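PDB 3CZP: Polyphosphate:AMP phosphotransferase from Pseudomonas aeruginosa PAO1, which uses inorganic polyphosphate as phosphate donor to convert AMP to ADP and, less efficiently, GMP to GDP. Local coordinates for residues F296-E306 with R357-Y368. Numbering follows the deposited sequence.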
loop_
_atom_site.group_PDB
_atom_site.type_symbol
_atom_site.label_atom_id
_atom_site.label_comp_id
_atom_site.label_asym_id
_atom_site.label_seq_id
_atom_site.Cartn_x
_atom_site.Cartn_y
_atom_site.Cartn_z
ATOM N N PHE A 296 -17.804 5.759 20.137
ATOM C CA PHE A 296 -16.524 5.581 19.495
ATOM C C PHE A 296 -16.598 5.337 17.992
ATOM O O PHE A 296 -15.631 5.556 17.292
ATOM C CB PHE A 296 -15.755 4.453 20.169
ATOM C CG PHE A 296 -14.283 4.500 19.884
ATOM C CD1 PHE A 296 -13.513 5.572 20.327
ATOM C CD2 PHE A 296 -13.657 3.483 19.217
ATOM C CE1 PHE A 296 -12.141 5.618 20.063
ATOM C CE2 PHE A 296 -12.315 3.574 18.940
ATOM C CZ PHE A 296 -11.585 4.641 19.381
ATOM N N ARG A 297 -17.743 4.865 17.492
ATOM C CA ARG A 297 -17.961 4.664 16.037
ATOM C C ARG A 297 -17.775 5.898 15.201
ATOM O O ARG A 297 -17.495 5.812 14.027
ATOM C CB ARG A 297 -19.402 4.201 15.761
ATOM C CG ARG A 297 -19.665 2.839 16.281
ATOM C CD ARG A 297 -21.090 2.402 16.065
ATOM N NE ARG A 297 -21.156 0.991 16.434
ATOM C CZ ARG A 297 -20.728 -0.002 15.661
ATOM N NH1 ARG A 297 -20.821 -1.251 16.104
ATOM N NH2 ARG A 297 -20.248 0.243 14.438
ATOM N N GLN A 298 -18.022 7.040 15.819
ATOM C CA GLN A 298 -17.863 8.338 15.197
ATOM C C GLN A 298 -16.422 8.808 15.224
ATOM O O GLN A 298 -16.109 9.869 14.692
ATOM C CB GLN A 298 -18.757 9.310 15.957
ATOM C CG GLN A 298 -18.429 10.781 15.845
ATOM C CD GLN A 298 -19.501 11.654 16.486
ATOM O OE1 GLN A 298 -20.393 11.146 17.191
ATOM N NE2 GLN A 298 -19.396 12.985 16.274
ATOM N N HIS A 299 -15.535 8.007 15.798
ATOM C CA HIS A 299 -14.198 8.437 16.110
ATOM C C HIS A 299 -13.138 7.392 15.792
ATOM O O HIS A 299 -13.420 6.249 15.447
ATOM C CB HIS A 299 -14.103 8.754 17.624
ATOM C CG HIS A 299 -14.923 9.939 18.051
ATOM N ND1 HIS A 299 -14.588 11.242 17.720
ATOM C CD2 HIS A 299 -16.066 10.017 18.766
ATOM C CE1 HIS A 299 -15.491 12.068 18.223
ATOM N NE2 HIS A 299 -16.402 11.349 18.855
ATOM N N SER A 300 -11.891 7.810 15.948
ATOM C CA SER A 300 -10.822 6.848 16.101
ATOM C C SER A 300 -9.793 7.476 17.048
ATOM O O SER A 300 -9.965 8.601 17.471
ATOM C CB SER A 300 -10.258 6.418 14.730
ATOM O OG SER A 300 -9.781 7.546 14.071
ATOM N N LEU A 301 -8.748 6.721 17.387
ATOM C CA LEU A 301 -7.773 7.176 18.359
ATOM C C LEU A 301 -6.394 7.056 17.762
ATOM O O LEU A 301 -6.087 6.063 17.116
ATOM C CB LEU A 301 -7.905 6.356 19.655
ATOM C CG LEU A 301 -7.148 6.686 20.950
ATOM C CD1 LEU A 301 -7.533 8.051 21.414
ATOM C CD2 LEU A 301 -7.530 5.638 22.039
ATOM N N VAL A 302 -5.591 8.099 17.961
ATOM C CA VAL A 302 -4.126 8.066 17.719
ATOM C C VAL A 302 -3.408 8.440 18.984
ATOM O O VAL A 302 -3.620 9.541 19.521
ATOM C CB VAL A 302 -3.734 9.003 16.542
ATOM C CG1 VAL A 302 -2.205 9.116 16.402
ATOM C CG2 VAL A 302 -4.347 8.469 15.248
ATOM N N ALA A 303 -2.553 7.520 19.462
ATOM C CA ALA A 303 -1.619 7.751 20.592
ATOM C C ALA A 303 -0.200 7.761 20.109
ATOM O O ALA A 303 0.297 6.775 19.559
ATOM C CB ALA A 303 -1.802 6.727 21.718
ATOM N N VAL A 304 0.455 8.894 20.277
ATOM C CA VAL A 304 1.837 9.063 19.908
ATOM C C VAL A 304 2.745 8.962 21.135
ATOM O O VAL A 304 2.479 9.611 22.156
ATOM C CB VAL A 304 2.059 10.460 19.301
ATOM C CG1 VAL A 304 3.548 10.797 19.353
ATOM C CG2 VAL A 304 1.435 10.571 17.849
ATOM N N PHE A 305 3.804 8.172 21.051
ATOM C CA PHE A 305 4.784 8.069 22.152
ATOM C C PHE A 305 6.188 8.462 21.759
ATOM O O PHE A 305 6.766 7.893 20.834
ATOM C CB PHE A 305 4.845 6.625 22.699
ATOM C CG PHE A 305 3.647 6.218 23.479
ATOM C CD1 PHE A 305 3.645 6.286 24.884
ATOM C CD2 PHE A 305 2.512 5.755 22.832
ATOM C CE1 PHE A 305 2.532 5.897 25.593
ATOM C CE2 PHE A 305 1.347 5.398 23.544
ATOM C CZ PHE A 305 1.358 5.437 24.903
ATOM N N GLU A 306 6.723 9.451 22.468
ATOM C CA GLU A 306 8.095 9.847 22.373
ATOM C C GLU A 306 8.673 9.903 23.797
ATOM O O GLU A 306 7.925 9.914 24.796
ATOM C CB GLU A 306 8.226 11.222 21.699
ATOM C CG GLU A 306 7.612 11.412 20.292
ATOM C CD GLU A 306 8.369 10.741 19.122
ATOM O OE1 GLU A 306 9.499 10.283 19.315
ATOM O OE2 GLU A 306 7.798 10.691 17.983
ATOM N N ARG A 357 -12.196 4.801 10.914
ATOM C CA ARG A 357 -13.126 4.987 12.017
ATOM C C ARG A 357 -13.224 3.723 12.869
ATOM O O ARG A 357 -13.250 2.612 12.363
ATOM C CB ARG A 357 -14.520 5.322 11.514
ATOM C CG ARG A 357 -14.625 6.734 10.952
ATOM C CD ARG A 357 -15.392 7.622 11.911
ATOM N NE ARG A 357 -15.514 8.962 11.353
ATOM C CZ ARG A 357 -16.637 9.524 10.910
ATOM N NH1 ARG A 357 -17.823 8.889 10.982
ATOM N NH2 ARG A 357 -16.559 10.764 10.413
ATOM N N ARG A 358 -13.315 3.946 14.173
ATOM C CA ARG A 358 -13.420 2.916 15.187
ATOM C C ARG A 358 -12.116 2.206 15.472
ATOM O O ARG A 358 -12.121 1.317 16.253
ATOM C CB ARG A 358 -14.498 1.902 14.837
ATOM C CG ARG A 358 -15.211 1.388 16.059
ATOM C CD ARG A 358 -16.494 0.784 15.614
ATOM N NE ARG A 358 -16.983 -0.167 16.598
ATOM C CZ ARG A 358 -17.390 -1.400 16.306
ATOM N NH1 ARG A 358 -17.369 -1.841 15.036
ATOM N NH2 ARG A 358 -17.830 -2.192 17.279
ATOM N N GLN A 359 -11.004 2.623 14.874
ATOM C CA GLN A 359 -9.721 1.964 15.098
ATOM C C GLN A 359 -8.858 2.812 16.035
ATOM O O GLN A 359 -9.143 3.996 16.295
ATOM C CB GLN A 359 -8.948 1.693 13.777
ATOM C CG GLN A 359 -9.647 0.809 12.748
ATOM C CD GLN A 359 -8.804 0.542 11.440
ATOM O OE1 GLN A 359 -7.845 1.258 11.111
ATOM N NE2 GLN A 359 -9.161 -0.524 10.730
ATOM N N PHE A 360 -7.778 2.196 16.514
ATOM C CA PHE A 360 -6.865 2.805 17.500
ATOM C C PHE A 360 -5.451 2.499 17.060
ATOM O O PHE A 360 -5.096 1.364 16.953
ATOM C CB PHE A 360 -7.165 2.189 18.885
ATOM C CG PHE A 360 -6.294 2.685 20.042
ATOM C CD1 PHE A 360 -5.425 3.794 19.927
ATOM C CD2 PHE A 360 -6.356 2.018 21.243
ATOM C CE1 PHE A 360 -4.652 4.213 21.003
ATOM C CE2 PHE A 360 -5.572 2.410 22.330
ATOM C CZ PHE A 360 -4.719 3.504 22.220
ATOM N N THR A 361 -4.665 3.503 16.711
ATOM C CA THR A 361 -3.287 3.281 16.236
ATOM C C THR A 361 -2.376 3.932 17.256
ATOM O O THR A 361 -2.601 5.042 17.709
ATOM C CB THR A 361 -3.001 3.865 14.863
ATOM O OG1 THR A 361 -3.898 3.303 13.906
ATOM C CG2 THR A 361 -1.528 3.614 14.452
ATOM N N ILE A 362 -1.367 3.184 17.652
ATOM C CA ILE A 362 -0.363 3.647 18.582
ATOM C C ILE A 362 0.976 3.766 17.784
ATOM O O ILE A 362 1.402 2.799 17.094
ATOM C CB ILE A 362 -0.202 2.616 19.688
ATOM C CG1 ILE A 362 -1.521 2.367 20.456
ATOM C CG2 ILE A 362 0.954 3.024 20.617
ATOM C CD1 ILE A 362 -1.338 1.451 21.706
ATOM N N PHE A 363 1.621 4.934 17.911
ATOM C CA PHE A 363 2.833 5.247 17.239
ATOM C C PHE A 363 3.941 5.246 18.284
ATOM O O PHE A 363 4.019 6.109 19.156
ATOM C CB PHE A 363 2.747 6.584 16.512
ATOM C CG PHE A 363 1.908 6.561 15.270
ATOM C CD1 PHE A 363 2.443 6.124 14.073
ATOM C CD2 PHE A 363 0.559 6.931 15.308
ATOM C CE1 PHE A 363 1.678 6.077 12.911
ATOM C CE2 PHE A 363 -0.229 6.914 14.135
ATOM C CZ PHE A 363 0.339 6.485 12.942
ATOM N N ASP A 364 4.776 4.239 18.203
ATOM C CA ASP A 364 5.972 4.200 18.994
ATOM C C ASP A 364 7.066 4.909 18.220
ATOM O O ASP A 364 7.681 4.352 17.311
ATOM C CB ASP A 364 6.329 2.762 19.312
ATOM C CG ASP A 364 7.505 2.646 20.278
ATOM O OD1 ASP A 364 8.058 3.677 20.755
ATOM O OD2 ASP A 364 7.892 1.501 20.557
ATOM N N ARG A 365 7.275 6.170 18.598
ATOM C CA ARG A 365 7.940 7.176 17.767
ATOM C C ARG A 365 7.044 7.513 16.592
ATOM O O ARG A 365 6.091 6.804 16.325
ATOM C CB ARG A 365 9.325 6.740 17.335
ATOM C CG ARG A 365 10.158 6.278 18.487
ATOM C CD ARG A 365 11.460 5.754 18.019
ATOM N NE ARG A 365 12.374 6.848 17.734
ATOM C CZ ARG A 365 13.700 6.735 17.706
ATOM N NH1 ARG A 365 14.278 5.562 17.965
ATOM N NH2 ARG A 365 14.462 7.807 17.434
ATOM N N SER A 366 7.267 8.648 15.967
ATOM C CA SER A 366 6.220 9.224 15.161
ATOM C C SER A 366 6.808 10.215 14.206
ATOM O O SER A 366 8.015 10.261 14.024
ATOM C CB SER A 366 5.183 9.926 16.089
ATOM O OG SER A 366 5.707 11.199 16.503
ATOM N N TRP A 367 5.936 11.057 13.637
ATOM C CA TRP A 367 6.359 12.147 12.758
ATOM C C TRP A 367 7.168 13.238 13.435
ATOM O O TRP A 367 7.748 14.063 12.769
ATOM C CB TRP A 367 5.139 12.796 12.104
ATOM C CG TRP A 367 3.957 13.028 13.008
ATOM C CD1 TRP A 367 3.645 14.187 13.689
ATOM C CD2 TRP A 367 2.893 12.096 13.301
ATOM N NE1 TRP A 367 2.473 14.021 14.392
ATOM C CE2 TRP A 367 1.994 12.754 14.185
ATOM C CE3 TRP A 367 2.657 10.759 12.962
ATOM C CZ2 TRP A 367 0.881 12.157 14.684
ATOM C CZ3 TRP A 367 1.518 10.143 13.454
ATOM C CH2 TRP A 367 0.631 10.841 14.309
ATOM N N TYR A 368 7.152 13.266 14.758
ATOM C CA TYR A 368 8.011 14.148 15.554
ATOM C C TYR A 368 9.508 13.879 15.443
ATOM O O TYR A 368 10.333 14.754 15.799
ATOM C CB TYR A 368 7.520 14.211 17.004
ATOM C CG TYR A 368 6.222 14.973 17.095
ATOM C CD1 TYR A 368 6.215 16.349 17.053
ATOM C CD2 TYR A 368 4.987 14.311 17.134
ATOM C CE1 TYR A 368 5.025 17.081 17.102
ATOM C CE2 TYR A 368 3.781 15.048 17.185
ATOM C CZ TYR A 368 3.819 16.440 17.178
ATOM O OH TYR A 368 2.671 17.209 17.212
HETATM O O HOH W 1 11.248 10.018 17.299
#
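Glu306, near the C-terminal end of strand 300-307, meets Ser366, just past strand 360-364; the axes of segments 300-306 and 360-364 run parallel to within 12°. Between them the backbone ladder is regular: Leu301, Ala303 and Phe305 each donate N-H to segment 357-368 and accept one back through O, from Gln359 O at the start to Arg365 N at the end, with Phe363 N to Ala303 O at 2.8 Å. Strand 300-307 is central in the second PPK2 domain, with strand 404-412 bonded along its other edge, the 2-3-1-4-5 order of a P-loop kinase core.

Leu301 lies alongside Phe360 from CB to its tip: CB sits 3.6 Å from Phe360 CD1; CG leans on the CD1-CE1 side of that ring; CD2 ends over the middle of its face, 3.4 Å from the centroid, a CH-pi contact. With CG anti to the backbone N in both residues, the two side chains point the same way, while Ala303 CB meets the Phe360 ring at its edge. On the other face of the sheet, Val302 CG1 touches the rim of the Phe363 ring, and Val304 CG2 comes 3.6 Å from Trp367 CZ2.

Ahead of both strands, the Arg297 and Arg358 guanidiniums stack with centres 3.7 Å apart and planes 28° from parallel, two like charges on exposed side chains.

At the C-terminal end of the pair, the Glu306 chain bends at chi2 (-74°), bringing OE2 back to Ser366 OG, 2.6 Å away, which donates to its anti lone pair. The same OG accepts from Tyr368 N at 3.1 Å, an ST turn. Water 1 donates to Glu306 OE1. Thus one buried carboxylate, gripped through both oxygens and fixed in its rotation, ties the strand to the turn after Asp364.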